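Local coordinates for intracellular protein transport protein USO1 (Saccharomyces cerevisiae S288c, PDB 6LSU), which tethers transport vesicles as part of its role in protein transport from the endoplasmic reticulum to the Golgi complex, at residues 449-453 with 497-501; 542-547 with 557-562; 421-425 with 513-519. All coordinates share one frame; numbering follows the deposited sequence.

Contact 1: 449-453 with 497-501; sequences QVQLC and ANLFE
Gln-449 and Asn-498 face each other with CA atoms 6.2 Å apart, where helix 439-459 runs past the start of helix 499-504, and the same spacing recurs between Cys-453 and Glu-501. The Gln-449 chain is bent at chi2 (-85°), bringing its amide against the turn before the second helix. Gln-449 OE1 accepts from Leu-499 N at 2.9 Å, nearly along the C=O axis, while Gln-449 NE2 donates a hydrogen bond to Ala-497 O at 3.2 Å. One glutamine thus serves both a backbone donor and a backbone acceptor. Asn-498 answers in the opposite direction: Asn-498 ND2 donates to Gln-449 O at 2.7 Å, in the carbonyl plane on a lone pair, although that oxygen already accepts from Cys-453 N. The two amides slide past each other with planes only 19° apart. Beyond the amides, the Phe-500 ring meets Gln-449 CB at its edge and lies beside Val-450 CG1, while Phe-500 CB packs on Cys-453 CB at 3.8 Å. The small Cys-453 side chain fits between its helix and Phe-500 CB. Asn-498 OD1 accepts from Glu-501 N and, weakly, from Phe-500 N: the arrangement is an asparagine N-cap, tied to a neighbouring helix within armadillo repeat 8.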
ATOM      1  N   GLN A 449     -21.895 -20.429   9.334  1.00 75.02           N
ATOM      2  CA  GLN A 449     -20.638 -21.020   9.868  1.00 71.60           C
ATOM      3  C   GLN A 449     -20.952 -22.027  10.978  1.00 69.67           C
ATOM      4  O   GLN A 449     -20.258 -23.066  10.999  1.00 62.82           O
ATOM      5  CB  GLN A 449     -19.681 -19.961  10.424  1.00 68.96           C
ATOM      6  CG  GLN A 449     -18.963 -19.178   9.355  1.00 65.00           C
ATOM      7  CD  GLN A 449     -17.724 -19.881   8.883  1.00 65.57           C
ATOM      8  OE1 GLN A 449     -16.777 -20.116   9.647  1.00 65.58           O
ATOM      9  NE2 GLN A 449     -17.693 -20.161   7.593  1.00 59.09           N
ATOM     10  N   VAL A 450     -21.928 -21.739  11.854  1.00 70.83           N
ATOM     11  CA  VAL A 450     -22.305 -22.679  12.958  1.00 73.12           C
ATOM     12  C   VAL A 450     -22.968 -23.929  12.374  1.00 78.26           C
ATOM     13  O   VAL A 450     -22.612 -24.997  12.874  1.00 79.21           O
ATOM     14  CB  VAL A 450     -23.173 -22.056  14.059  1.00 69.43           C
ATOM     15  CG1 VAL A 450     -22.534 -20.794  14.603  1.00 69.85           C
ATOM     16  CG2 VAL A 450     -24.585 -21.773  13.593  1.00 75.81           C
ATOM     17  N   GLN A 451     -23.857 -23.835  11.368  1.00 81.95           N
ATOM     18  CA  GLN A 451     -24.401 -25.043  10.682  1.00 87.57           C
ATOM     19  C   GLN A 451     -23.227 -25.959  10.329  1.00 91.37           C
ATOM     20  O   GLN A 451     -23.210 -27.099  10.811  1.00100.73           O
ATOM     21  CB  GLN A 451     -25.183 -24.722   9.406  1.00 87.30           C
ATOM     22  CG  GLN A 451     -26.351 -23.772   9.615  1.00 95.96           C
ATOM     23  CD  GLN A 451     -27.568 -24.444  10.211  1.00110.22           C
ATOM     24  OE1 GLN A 451     -27.465 -25.351  11.043  1.00119.14           O
ATOM     25  NE2 GLN A 451     -28.743 -23.996   9.783  1.00109.28           N
ATOM     26  N   LEU A 452     -22.264 -25.454   9.556  1.00100.17           N
ATOM     27  CA  LEU A 452     -21.129 -26.257   9.011  1.00110.88           C
ATOM     28  C   LEU A 452     -20.348 -26.920  10.154  1.00107.48           C
ATOM     29  O   LEU A 452     -19.904 -28.056   9.966  1.00118.11           O
ATOM     30  CB  LEU A 452     -20.213 -25.365   8.166  1.00116.97           C
ATOM     31  CG  LEU A 452     -20.628 -25.173   6.705  1.00117.50           C
ATOM     32  CD1 LEU A 452     -20.514 -26.482   5.926  1.00117.82           C
ATOM     33  CD2 LEU A 452     -22.039 -24.605   6.598  1.00110.37           C
ATOM     34  N   CYS A 453     -20.196 -26.239  11.291  1.00113.34           N
ATOM     35  CA  CYS A 453     -19.526 -26.787  12.502  1.00117.27           C
ATOM     36  C   CYS A 453     -20.360 -27.950  13.055  1.00125.45           C
ATOM     37  O   CYS A 453     -19.736 -28.957  13.430  1.00136.04           O
ATOM     38  CB  CYS A 453     -19.299 -25.738  13.588  1.00107.83           C
ATOM     39  SG  CYS A 453     -18.344 -26.360  15.006  1.00 97.47           S
ATOM     40  N   ALA A 497     -12.998 -24.076   5.427  1.00 60.16           N
ATOM     41  CA  ALA A 497     -13.188 -22.605   5.544  1.00 60.80           C
ATOM     42  C   ALA A 497     -14.040 -22.247   6.773  1.00 59.65           C
ATOM     43  O   ALA A 497     -14.796 -21.261   6.658  1.00 58.68           O
ATOM     44  CB  ALA A 497     -13.811 -22.055   4.280  1.00 56.40           C
ATOM     45  N   ASN A 498     -13.905 -22.980   7.891  1.00 57.61           N
ATOM     46  CA  ASN A 498     -14.776 -22.806   9.080  1.00 56.81           C
ATOM     47  C   ASN A 498     -13.969 -22.321  10.282  1.00 54.48           C
ATOM     48  O   ASN A 498     -12.983 -22.937  10.649  1.00 57.54           O
ATOM     49  CB  ASN A 498     -15.597 -24.060   9.410  1.00 56.73           C
ATOM     50  CG  ASN A 498     -16.739 -23.716  10.347  1.00 56.41           C
ATOM     51  OD1 ASN A 498     -16.526 -23.355  11.505  1.00 61.33           O
ATOM     52  ND2 ASN A 498     -17.959 -23.694   9.833  1.00 51.67           N
ATOM     53  N   LEU A 499     -14.400 -21.200  10.833  1.00 57.92           N
ATOM     54  CA  LEU A 499     -13.675 -20.462  11.890  1.00 61.04           C
ATOM     55  C   LEU A 499     -13.941 -21.170  13.213  1.00 60.40           C
ATOM     56  O   LEU A 499     -13.078 -21.081  14.086  1.00 56.96           O
ATOM     57  CB  LEU A 499     -14.162 -19.007  11.940  1.00 58.45           C
ATOM     58  CG  LEU A 499     -13.780 -18.130  10.754  1.00 61.98           C
ATOM     59  CD1 LEU A 499     -14.628 -16.857  10.693  1.00 65.18           C
ATOM     60  CD2 LEU A 499     -12.322 -17.772  10.805  1.00 61.29           C
ATOM     61  N   PHE A 500     -15.128 -21.771  13.353  1.00 62.69           N
ATOM     62  CA  PHE A 500     -15.559 -22.511  14.565  1.00 63.94           C
ATOM     63  C   PHE A 500     -14.738 -23.795  14.684  1.00 70.29           C
ATOM     64  O   PHE A 500     -14.296 -24.156  15.781  1.00 71.07           O
ATOM     65  CB  PHE A 500     -17.048 -22.767  14.509  1.00 60.15           C
ATOM     66  CG  PHE A 500     -17.859 -21.549  14.839  1.00 62.06           C
ATOM     67  CD1 PHE A 500     -17.836 -21.018  16.115  1.00 61.42           C
ATOM     68  CD2 PHE A 500     -18.659 -20.950  13.889  1.00 60.75           C
ATOM     69  CE1 PHE A 500     -18.608 -19.908  16.425  1.00 65.34           C
ATOM     70  CE2 PHE A 500     -19.382 -19.814  14.196  1.00 62.03           C
ATOM     71  CZ  PHE A 500     -19.380 -19.308  15.465  1.00 59.01           C
ATOM     72  N   GLU A 501     -14.485 -24.428  13.546  1.00 63.46           N
ATOM     73  CA  GLU A 501     -13.577 -25.577  13.487  1.00 73.97           C
ATOM     74  C   GLU A 501     -12.279 -25.190  14.198  1.00 74.56           C
ATOM     75  O   GLU A 501     -11.850 -25.962  15.022  1.00 81.06           O
ATOM     76  CB  GLU A 501     -13.349 -26.000  12.040  1.00 85.01           C
ATOM     77  CG  GLU A 501     -13.265 -27.505  11.872  1.00100.24           C
ATOM     78  CD  GLU A 501     -13.462 -27.990  10.443  1.00112.46           C
ATOM     79  OE1 GLU A 501     -13.922 -29.147  10.273  1.00126.40           O
ATOM     80  OE2 GLU A 501     -13.164 -27.215   9.502  1.00125.42           O
TER

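Contact 2: 542-547 with 557-562; sequences TRNVTT and LKAIQT
Thr-547 and Leu-557 form an antiparallel hydrogen-bonded pair, in which Thr-547 N donates to Leu-557 O at 2.8 Å and the return bond, from Leu-557 N to Thr-547 O, is weak. Next to it Thr-546 and Lys-558 make a non-hydrogen-bonded pair with CA atoms 4.2 Å apart; here Lys-558 CA and Thr-546 CA turn their hydrogens toward Val-545 O and Leu-557 O. Beta-branched threonines suit such extended backbone. On the face that carries Thr-547 and Leu-557, Thr-547 OG1 comes within 3.2 Å of Thr-562 OG1, the two side chains crossing at a slant. The chi1 of Thr-547 (75°) sets that hydroxyl between its backbone N and carbonyl carbon, on the side of Thr-562.

This is a two-strand beta hairpin inserted between helices 535-543 and 559-568, so the chain leaves one helix, turns back through the strands and enters the next. Lys-558 is both the last strand residue and the N-cap of the second helix. At the start of that helix Ala-559 CB packs against Thr-542 O; its small methyl lets the end of one helix meet the beginning of the other.

Further out, the Lys-558 chain runs alongside Asn-544, with Asn-544 OD1 3.3 Å from Lys-558 CE, and Ile-560 CD1 lies 4.1 Å from Arg-543 CG. The guanidinium of Arg-543 is positioned by salt bridges to Glu-540 and Asp-599, with Asn-544 CG over one face, toward the rim. Thr-562 is steered from within its own helix, where Thr-562 OG1 donates to Lys-558 O at 2.7 Å, above the carbonyl plane, beside the helical bond from Thr-562 N to the same oxygen. Trp-589 of helix 577-590 and Leu-504 of helix 499-504 both pack on Ala-559.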
ATOM      1  N   THR A 542     -22.404 -17.020  19.175  1.00 66.51           N
ATOM      2  CA  THR A 542     -21.080 -17.686  19.286  1.00 68.92           C
ATOM      3  C   THR A 542     -21.086 -18.433  20.609  1.00 70.56           C
ATOM      4  O   THR A 542     -20.664 -19.616  20.627  1.00 70.56           O
ATOM      5  CB  THR A 542     -19.908 -16.701  19.200  1.00 74.40           C
ATOM      6  OG1 THR A 542     -19.944 -16.026  17.942  1.00 64.50           O
ATOM      7  CG2 THR A 542     -18.573 -17.408  19.356  1.00 81.63           C
ATOM      8  N   ARG A 543     -21.635 -17.784  21.639  1.00 69.43           N
ATOM      9  CA  ARG A 543     -21.788 -18.365  23.003  1.00 71.72           C
ATOM     10  C   ARG A 543     -22.596 -19.671  22.914  1.00 71.73           C
ATOM     11  O   ARG A 543     -22.172 -20.708  23.487  1.00 83.83           O
ATOM     12  CB  ARG A 543     -22.425 -17.363  23.971  1.00 70.01           C
ATOM     13  CG  ARG A 543     -22.057 -17.621  25.419  1.00 75.43           C
ATOM     14  CD  ARG A 543     -22.450 -16.538  26.413  1.00 78.95           C
ATOM     15  NE  ARG A 543     -23.876 -16.257  26.387  1.00 82.83           N
ATOM     16  CZ  ARG A 543     -24.848 -17.106  26.739  1.00 82.78           C
ATOM     17  NH1 ARG A 543     -24.576 -18.328  27.161  1.00 78.16           N
ATOM     18  NH2 ARG A 543     -26.112 -16.732  26.635  1.00 86.88           N
ATOM     19  N   ASN A 544     -23.721 -19.679  22.228  1.00 71.17           N
ATOM     20  CA  ASN A 544     -24.690 -20.801  22.395  1.00 74.91           C
ATOM     21  C   ASN A 544     -24.341 -21.937  21.437  1.00 70.32           C
ATOM     22  O   ASN A 544     -25.158 -22.821  21.274  1.00 77.08           O
ATOM     23  CB  ASN A 544     -26.131 -20.287  22.366  1.00 74.69           C
ATOM     24  CG  ASN A 544     -26.383 -19.398  23.579  1.00 85.21           C
ATOM     25  OD1 ASN A 544     -26.093 -19.793  24.719  1.00 87.70           O
ATOM     26  ND2 ASN A 544     -26.857 -18.176  23.350  1.00 81.44           N
ATOM     27  N   VAL A 545     -23.138 -21.938  20.874  1.00 69.37           N
ATOM     28  CA  VAL A 545     -22.633 -23.093  20.087  1.00 68.45           C
ATOM     29  C   VAL A 545     -22.108 -24.152  21.062  1.00 77.07           C
ATOM     30  O   VAL A 545     -21.357 -23.809  22.017  1.00 88.44           O
ATOM     31  CB  VAL A 545     -21.554 -22.672  19.069  1.00 65.49           C
ATOM     32  CG1 VAL A 545     -20.691 -23.832  18.649  1.00 64.29           C
ATOM     33  CG2 VAL A 545     -22.166 -22.031  17.843  1.00 66.59           C
ATOM     34  N   THR A 546     -22.429 -25.408  20.769  1.00 83.70           N
ATOM     35  CA  THR A 546     -22.050 -26.614  21.548  1.00 92.85           C
ATOM     36  C   THR A 546     -21.129 -27.477  20.679  1.00 98.49           C
ATOM     37  O   THR A 546     -21.283 -27.433  19.442  1.00 94.67           O
ATOM     38  CB  THR A 546     -23.330 -27.359  21.925  1.00 95.59           C
ATOM     39  OG1 THR A 546     -23.806 -27.824  20.655  1.00 98.19           O
ATOM     40  CG2 THR A 546     -24.350 -26.486  22.633  1.00 88.55           C
ATOM     41  N   THR A 547     -20.196 -28.221  21.280  1.00110.90           N
ATOM     42  CA  THR A 547     -19.186 -29.006  20.519  1.00120.86           C
ATOM     43  C   THR A 547     -18.986 -30.398  21.129  1.00129.71           C
ATOM     44  O   THR A 547     -19.664 -30.730  22.131  1.00129.52           O
ATOM     45  CB  THR A 547     -17.844 -28.268  20.462  1.00125.76           C
ATOM     46  OG1 THR A 547     -17.217 -28.396  21.741  1.00130.86           O
ATOM     47  CG2 THR A 547     -17.984 -26.800  20.125  1.00131.06           C
ATOM     48  N   LEU A 557     -20.758 -29.620  25.145  1.00113.36           N
ATOM     49  CA  LEU A 557     -19.954 -28.532  25.782  1.00101.98           C
ATOM     50  C   LEU A 557     -20.026 -27.200  24.998  1.00 92.57           C
ATOM     51  O   LEU A 557     -19.641 -27.153  23.795  1.00 90.14           O
ATOM     52  CB  LEU A 557     -18.513 -29.031  25.941  1.00101.65           C
ATOM     53  CG  LEU A 557     -17.657 -28.283  26.971  1.00106.01           C
ATOM     54  CD1 LEU A 557     -18.444 -27.967  28.244  1.00107.14           C
ATOM     55  CD2 LEU A 557     -16.393 -29.065  27.301  1.00105.91           C
ATOM     56  N   LYS A 558     -20.470 -26.138  25.681  1.00 77.50           N
ATOM     57  CA  LYS A 558     -20.702 -24.778  25.113  1.00 80.07           C
ATOM     58  C   LYS A 558     -19.373 -24.093  24.746  1.00 81.33           C
ATOM     59  O   LYS A 558     -18.320 -24.547  25.220  1.00 69.57           O
ATOM     60  CB  LYS A 558     -21.384 -23.874  26.135  1.00 77.16           C
ATOM     61  CG  LYS A 558     -22.887 -23.731  26.002  1.00 79.39           C
ATOM     62  CD  LYS A 558     -23.448 -22.786  27.062  1.00 79.08           C
ATOM     63  CE  LYS A 558     -24.726 -22.092  26.659  1.00 83.81           C
ATOM     64  NZ  LYS A 558     -25.616 -22.973  25.862  1.00 86.91           N
ATOM     65  N   ALA A 559     -19.424 -23.000  23.975  1.00 75.68           N
ATOM     66  CA  ALA A 559     -18.233 -22.380  23.347  1.00 72.68           C
ATOM     67  C   ALA A 559     -17.235 -21.930  24.429  1.00 70.21           C
ATOM     68  O   ALA A 559     -16.032 -22.314  24.365  1.00 65.32           O
ATOM     69  CB  ALA A 559     -18.656 -21.222  22.465  1.00 71.12           C
ATOM     70  N   ILE A 560     -17.693 -21.126  25.394  1.00 61.72           N
ATOM     71  CA  ILE A 560     -16.787 -20.483  26.372  1.00 60.67           C
ATOM     72  C   ILE A 560     -16.090 -21.533  27.252  1.00 65.51           C
ATOM     73  O   ILE A 560     -14.975 -21.263  27.710  1.00 76.86           O
ATOM     74  CB  ILE A 560     -17.548 -19.487  27.246  1.00 66.30           C
ATOM     75  CG1 ILE A 560     -17.933 -18.255  26.421  1.00 70.67           C
ATOM     76  CG2 ILE A 560     -16.700 -19.128  28.474  1.00 66.70           C
ATOM     77  CD1 ILE A 560     -18.414 -17.066  27.233  1.00 70.00           C
ATOM     78  N   GLN A 561     -16.729 -22.650  27.559  1.00 74.67           N
ATOM     79  CA  GLN A 561     -16.109 -23.702  28.409  1.00 79.75           C
ATOM     80  C   GLN A 561     -15.139 -24.526  27.546  1.00 70.44           C
ATOM     81  O   GLN A 561     -14.009 -24.749  27.962  1.00 74.75           O
ATOM     82  CB  GLN A 561     -17.182 -24.556  29.097  1.00 86.51           C
ATOM     83  CG  GLN A 561     -16.904 -24.769  30.583  1.00 91.82           C
ATOM     84  CD  GLN A 561     -16.887 -23.466  31.348  1.00 94.29           C
ATOM     85  OE1 GLN A 561     -15.852 -23.010  31.830  1.00 97.21           O
ATOM     86  NE2 GLN A 561     -18.051 -22.845  31.449  1.00100.14           N
ATOM     87  N   THR A 562     -15.529 -24.872  26.335  1.00 63.59           N
ATOM     88  CA  THR A 562     -14.627 -25.490  25.313  1.00 65.15           C
ATOM     89  C   THR A 562     -13.348 -24.654  25.074  1.00 63.15           C
ATOM     90  O   THR A 562     -12.249 -25.223  24.948  1.00 64.64           O
ATOM     91  CB  THR A 562     -15.327 -25.652  23.966  1.00 63.60           C
ATOM     92  OG1 THR A 562     -16.611 -26.267  24.083  1.00 66.17           O
ATOM     93  CG2 THR A 562     -14.503 -26.510  23.033  1.00 68.61           C
TER

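Contact 3: 421-425 with 513-519; sequences FDTRV and NPFKLFF
Arg-424 reaches from helix 421-435 to Asn-513 and Phe-519 at helix 514-528; the axes of the short segments stay 12.0 Å apart at their closest, a gap that a long side chain such as arginine can cross, and they run nearly parallel, at 21°. Arg-424 CB rests 3.7 Å from Phe-519 CE2. CG stands anti to the carbonyl carbon (chi1 -67°), directing the chain across the gap, and a bend at chi3 turns the guanidinium. Arg-424 NE is 4.0 Å from the same Phe-519 CE2, which sits over one face of the guanidinium toward its rim; with planes 75° apart, the two groups do not stack flat. NH1 donates a hydrogen bond to a water that in turn donates to Asn-513 OD1 and accepts from Phe-515 N; Arg-424 NH1 also lies 3.8 Å from Phe-515 CB. Arg-424 NH2 makes a weak, bent bond to Asn-513 OD1 at 3.3 Å. The stronger partner of NH2 is Met-412 O.

Asn-513 is the N-cap residue here: its OD1 also accepts weakly from Lys-516 N, and its ND2 is held by Leu-413 O. Beside this polar strip lies an aromatic cluster of Phe-421, Phe-515 and Phe-519. Phe-421 directs the edge at CE1 over the centre of the Phe-515 face, an edge-to-face pair with centroids 4.8 Å apart. Against Phe-519 it lies nearly parallel but slid aside, and Phe-421 CE1 touches Phe-519 CZ at 3.7 Å. Val-425 packs CB on Phe-519 CZ and lays CG1 over one face of the Phe-421 ring, toward its rim. Large flat rings can span the separation between the axes.

NH1 and NH2 find neutral oxygens, so the charge is probably spread over several dipoles through these two atoms, a polar grip at the N-cap beside apolar ring contacts.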
ATOM      1  N   PHE A 421       2.769 -14.211   4.659  1.00 46.52           N
ATOM      2  CA  PHE A 421       2.005 -13.666   5.790  1.00 48.51           C
ATOM      3  C   PHE A 421       1.199 -12.484   5.280  1.00 49.29           C
ATOM      4  O   PHE A 421       0.025 -12.448   5.619  1.00 54.70           O
ATOM      5  CB  PHE A 421       2.939 -13.314   6.948  1.00 45.98           C
ATOM      6  CG  PHE A 421       2.254 -12.775   8.174  1.00 41.74           C
ATOM      7  CD1 PHE A 421       1.420 -13.592   8.934  1.00 46.37           C
ATOM      8  CD2 PHE A 421       2.366 -11.442   8.514  1.00 44.27           C
ATOM      9  CE1 PHE A 421       0.764 -13.099  10.059  1.00 46.61           C
ATOM     10  CE2 PHE A 421       1.711 -10.934   9.623  1.00 48.28           C
ATOM     11  CZ  PHE A 421       0.957 -11.772  10.426  1.00 51.72           C
ATOM     12  N   ASP A 422       1.798 -11.612   4.478  1.00 55.40           N
ATOM     13  CA  ASP A 422       1.175 -10.395   3.881  1.00 57.18           C
ATOM     14  C   ASP A 422      -0.144 -10.745   3.167  1.00 52.59           C
ATOM     15  O   ASP A 422      -1.137 -10.079   3.464  1.00 51.19           O
ATOM     16  CB  ASP A 422       2.181  -9.650   3.003  1.00 59.31           C
ATOM     17  CG  ASP A 422       3.145  -8.787   3.813  1.00 66.56           C
ATOM     18  OD1 ASP A 422       3.052  -8.776   5.083  1.00 77.03           O
ATOM     19  OD2 ASP A 422       3.963  -8.108   3.175  1.00 70.12           O
ATOM     20  N   THR A 423      -0.154 -11.780   2.308  1.00 49.74           N
ATOM     21  CA  THR A 423      -1.386 -12.278   1.644  1.00 46.99           C
ATOM     22  C   THR A 423      -2.406 -12.614   2.725  1.00 51.41           C
ATOM     23  O   THR A 423      -3.522 -12.088   2.710  1.00 59.62           O
ATOM     24  CB  THR A 423      -1.095 -13.456   0.711  1.00 50.26           C
ATOM     25  OG1 THR A 423      -0.420 -13.034  -0.469  1.00 47.90           O
ATOM     26  CG2 THR A 423      -2.324 -14.200   0.238  1.00 48.39           C
ATOM     27  N   ARG A 424      -2.040 -13.441   3.690  1.00 59.67           N
ATOM     28  CA  ARG A 424      -2.931 -13.831   4.820  1.00 50.95           C
ATOM     29  C   ARG A 424      -3.474 -12.602   5.539  1.00 47.41           C
ATOM     30  O   ARG A 424      -4.646 -12.591   5.945  1.00 52.39           O
ATOM     31  CB  ARG A 424      -2.180 -14.759   5.773  1.00 54.97           C
ATOM     32  CG  ARG A 424      -1.863 -16.103   5.124  1.00 59.37           C
ATOM     33  CD  ARG A 424      -1.072 -17.010   6.013  1.00 57.16           C
ATOM     34  NE  ARG A 424      -1.972 -17.524   7.023  1.00 67.43           N
ATOM     35  CZ  ARG A 424      -1.613 -18.073   8.184  1.00 62.18           C
ATOM     36  NH1 ARG A 424      -0.336 -18.204   8.501  1.00 59.89           N
ATOM     37  NH2 ARG A 424      -2.542 -18.530   8.998  1.00 60.02           N
ATOM     38  N   VAL A 425      -2.722 -11.549   5.733  1.00 48.09           N
ATOM     39  CA  VAL A 425      -3.350 -10.419   6.497  1.00 51.79           C
ATOM     40  C   VAL A 425      -4.203  -9.588   5.532  1.00 51.78           C
ATOM     41  O   VAL A 425      -5.284  -9.209   5.919  1.00 49.34           O
ATOM     42  CB  VAL A 425      -2.357  -9.602   7.332  1.00 50.91           C
ATOM     43  CG1 VAL A 425      -0.964 -10.164   7.251  1.00 54.58           C
ATOM     44  CG2 VAL A 425      -2.410  -8.130   7.084  1.00 48.64           C
ATOM     45  N   ASN A 513       1.378 -23.525  12.843  1.00 67.14           N
ATOM     46  CA  ASN A 513       0.551 -22.546  12.117  1.00 64.56           C
ATOM     47  C   ASN A 513      -0.123 -21.633  13.137  1.00 59.57           C
ATOM     48  O   ASN A 513      -1.333 -21.469  13.124  1.00 57.74           O
ATOM     49  CB  ASN A 513      -0.464 -23.267  11.226  1.00 64.85           C
ATOM     50  CG  ASN A 513      -1.243 -22.319  10.345  1.00 64.48           C
ATOM     51  OD1 ASN A 513      -0.995 -21.106  10.363  1.00 58.31           O
ATOM     52  ND2 ASN A 513      -2.177 -22.866   9.586  1.00 64.27           N
ATOM     53  N   PRO A 514       0.612 -21.041  14.089  1.00 52.06           N
ATOM     54  CA  PRO A 514      -0.026 -20.345  15.204  1.00 61.06           C
ATOM     55  C   PRO A 514      -1.058 -19.316  14.701  1.00 60.48           C
ATOM     56  O   PRO A 514      -2.153 -19.241  15.279  1.00 62.84           O
ATOM     57  CB  PRO A 514       1.143 -19.688  15.971  1.00 57.55           C
ATOM     58  CG  PRO A 514       2.283 -19.688  14.923  1.00 55.28           C
ATOM     59  CD  PRO A 514       2.065 -20.943  14.113  1.00 52.29           C
ATOM     60  N   PHE A 515      -0.714 -18.607  13.618  1.00 61.20           N
ATOM     61  CA  PHE A 515      -1.460 -17.436  13.092  1.00 59.15           C
ATOM     62  C   PHE A 515      -2.891 -17.850  12.691  1.00 57.67           C
ATOM     63  O   PHE A 515      -3.853 -17.047  12.872  1.00 58.97           O
ATOM     64  CB  PHE A 515      -0.629 -16.764  11.994  1.00 58.54           C
ATOM     65  CG  PHE A 515       0.351 -15.812  12.617  1.00 54.95           C
ATOM     66  CD1 PHE A 515      -0.123 -14.713  13.284  1.00 55.33           C
ATOM     67  CD2 PHE A 515       1.701 -16.035  12.576  1.00 60.20           C
ATOM     68  CE1 PHE A 515       0.735 -13.845  13.905  1.00 58.68           C
ATOM     69  CE2 PHE A 515       2.567 -15.156  13.201  1.00 61.25           C
ATOM     70  CZ  PHE A 515       2.079 -14.075  13.880  1.00 64.12           C
ATOM     71  N   LYS A 516      -3.077 -19.091  12.253  1.00 50.10           N
ATOM     72  CA  LYS A 516      -4.445 -19.640  12.084  1.00 55.74           C
ATOM     73  C   LYS A 516      -5.342 -19.272  13.283  1.00 62.78           C
ATOM     74  O   LYS A 516      -6.531 -18.900  13.090  1.00 62.25           O
ATOM     75  CB  LYS A 516      -4.401 -21.153  12.035  1.00 54.71           C
ATOM     76  CG  LYS A 516      -5.748 -21.814  12.097  1.00 56.87           C
ATOM     77  CD  LYS A 516      -5.719 -23.210  11.557  1.00 59.42           C
ATOM     78  CE  LYS A 516      -5.128 -24.195  12.547  1.00 63.13           C
ATOM     79  NZ  LYS A 516      -5.085 -25.542  11.925  1.00 62.46           N
ATOM     80  N   LEU A 517      -4.829 -19.408  14.506  1.00 61.01           N
ATOM     81  CA  LEU A 517      -5.657 -19.107  15.693  1.00 61.27           C
ATOM     82  C   LEU A 517      -5.757 -17.587  15.846  1.00 52.50           C
ATOM     83  O   LEU A 517      -6.803 -17.065  16.148  1.00 51.94           O
ATOM     84  CB  LEU A 517      -5.011 -19.777  16.898  1.00 63.77           C
ATOM     85  CG  LEU A 517      -5.888 -20.052  18.107  1.00 59.81           C
ATOM     86  CD1 LEU A 517      -5.121 -19.645  19.339  1.00 61.31           C
ATOM     87  CD2 LEU A 517      -7.232 -19.372  18.045  1.00 56.49           C
ATOM     88  N   PHE A 518      -4.674 -16.885  15.570  1.00 55.51           N
ATOM     89  CA  PHE A 518      -4.565 -15.410  15.750  1.00 52.25           C
ATOM     90  C   PHE A 518      -5.597 -14.684  14.869  1.00 52.24           C
ATOM     91  O   PHE A 518      -6.362 -13.850  15.342  1.00 56.02           O
ATOM     92  CB  PHE A 518      -3.150 -14.951  15.459  1.00 51.84           C
ATOM     93  CG  PHE A 518      -3.070 -13.442  15.424  1.00 56.64           C
ATOM     94  CD1 PHE A 518      -3.081 -12.707  16.594  1.00 58.15           C
ATOM     95  CD2 PHE A 518      -3.186 -12.764  14.216  1.00 55.60           C
ATOM     96  CE1 PHE A 518      -3.110 -11.310  16.540  1.00 66.72           C
ATOM     97  CE2 PHE A 518      -3.226 -11.385  14.173  1.00 52.57           C
ATOM     98  CZ  PHE A 518      -3.177 -10.652  15.332  1.00 57.45           C
ATOM     99  N   PHE A 519      -5.659 -15.055  13.595  1.00 54.45           N
ATOM    100  CA  PHE A 519      -6.678 -14.588  12.623  1.00 51.87           C
ATOM    101  C   PHE A 519      -8.074 -14.904  13.130  1.00 49.63           C
ATOM    102  O   PHE A 519      -8.878 -13.918  13.261  1.00 50.83           O
ATOM    103  CB  PHE A 519      -6.326 -15.091  11.227  1.00 51.67           C
ATOM    104  CG  PHE A 519      -5.143 -14.372  10.632  1.00 45.39           C
ATOM    105  CD1 PHE A 519      -5.030 -12.994  10.730  1.00 43.78           C
ATOM    106  CD2 PHE A 519      -4.153 -15.073   9.933  1.00 48.90           C
ATOM    107  CE1 PHE A 519      -3.917 -12.337  10.207  1.00 48.62           C
ATOM    108  CE2 PHE A 519      -3.054 -14.419   9.374  1.00 45.85           C
ATOM    109  CZ  PHE A 519      -2.926 -13.062   9.542  1.00 47.16           C
TER
HETATM  110  O   HOH W   1       0.901 -19.478  11.085  1.00 53.09           O

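In the fold
All three contacts lie in the C-terminal half of the globular head, on the same side of the chain's centre. Contact 1 is nested within the chain excursion closed by contact 3: contact 3 pairs helices 421-435 and 514-528, and contact 1 pairs 439-459 with 499-504, the inner of two nested pairs. Their centres are about 17 Å apart and they do not touch. Contact 2 follows both along the chain; its centre is about 13 Å from that of contact 1, which it meets through Val-450 with Val-545 and Phe-500 with Thr-542, and about 23 Å from that of contact 3. Contact 3 joins armadillo repeats 7 and 8, contact 1 lies within repeat 8, and contact 2 connects the chain just before repeat 9 to a segment within it.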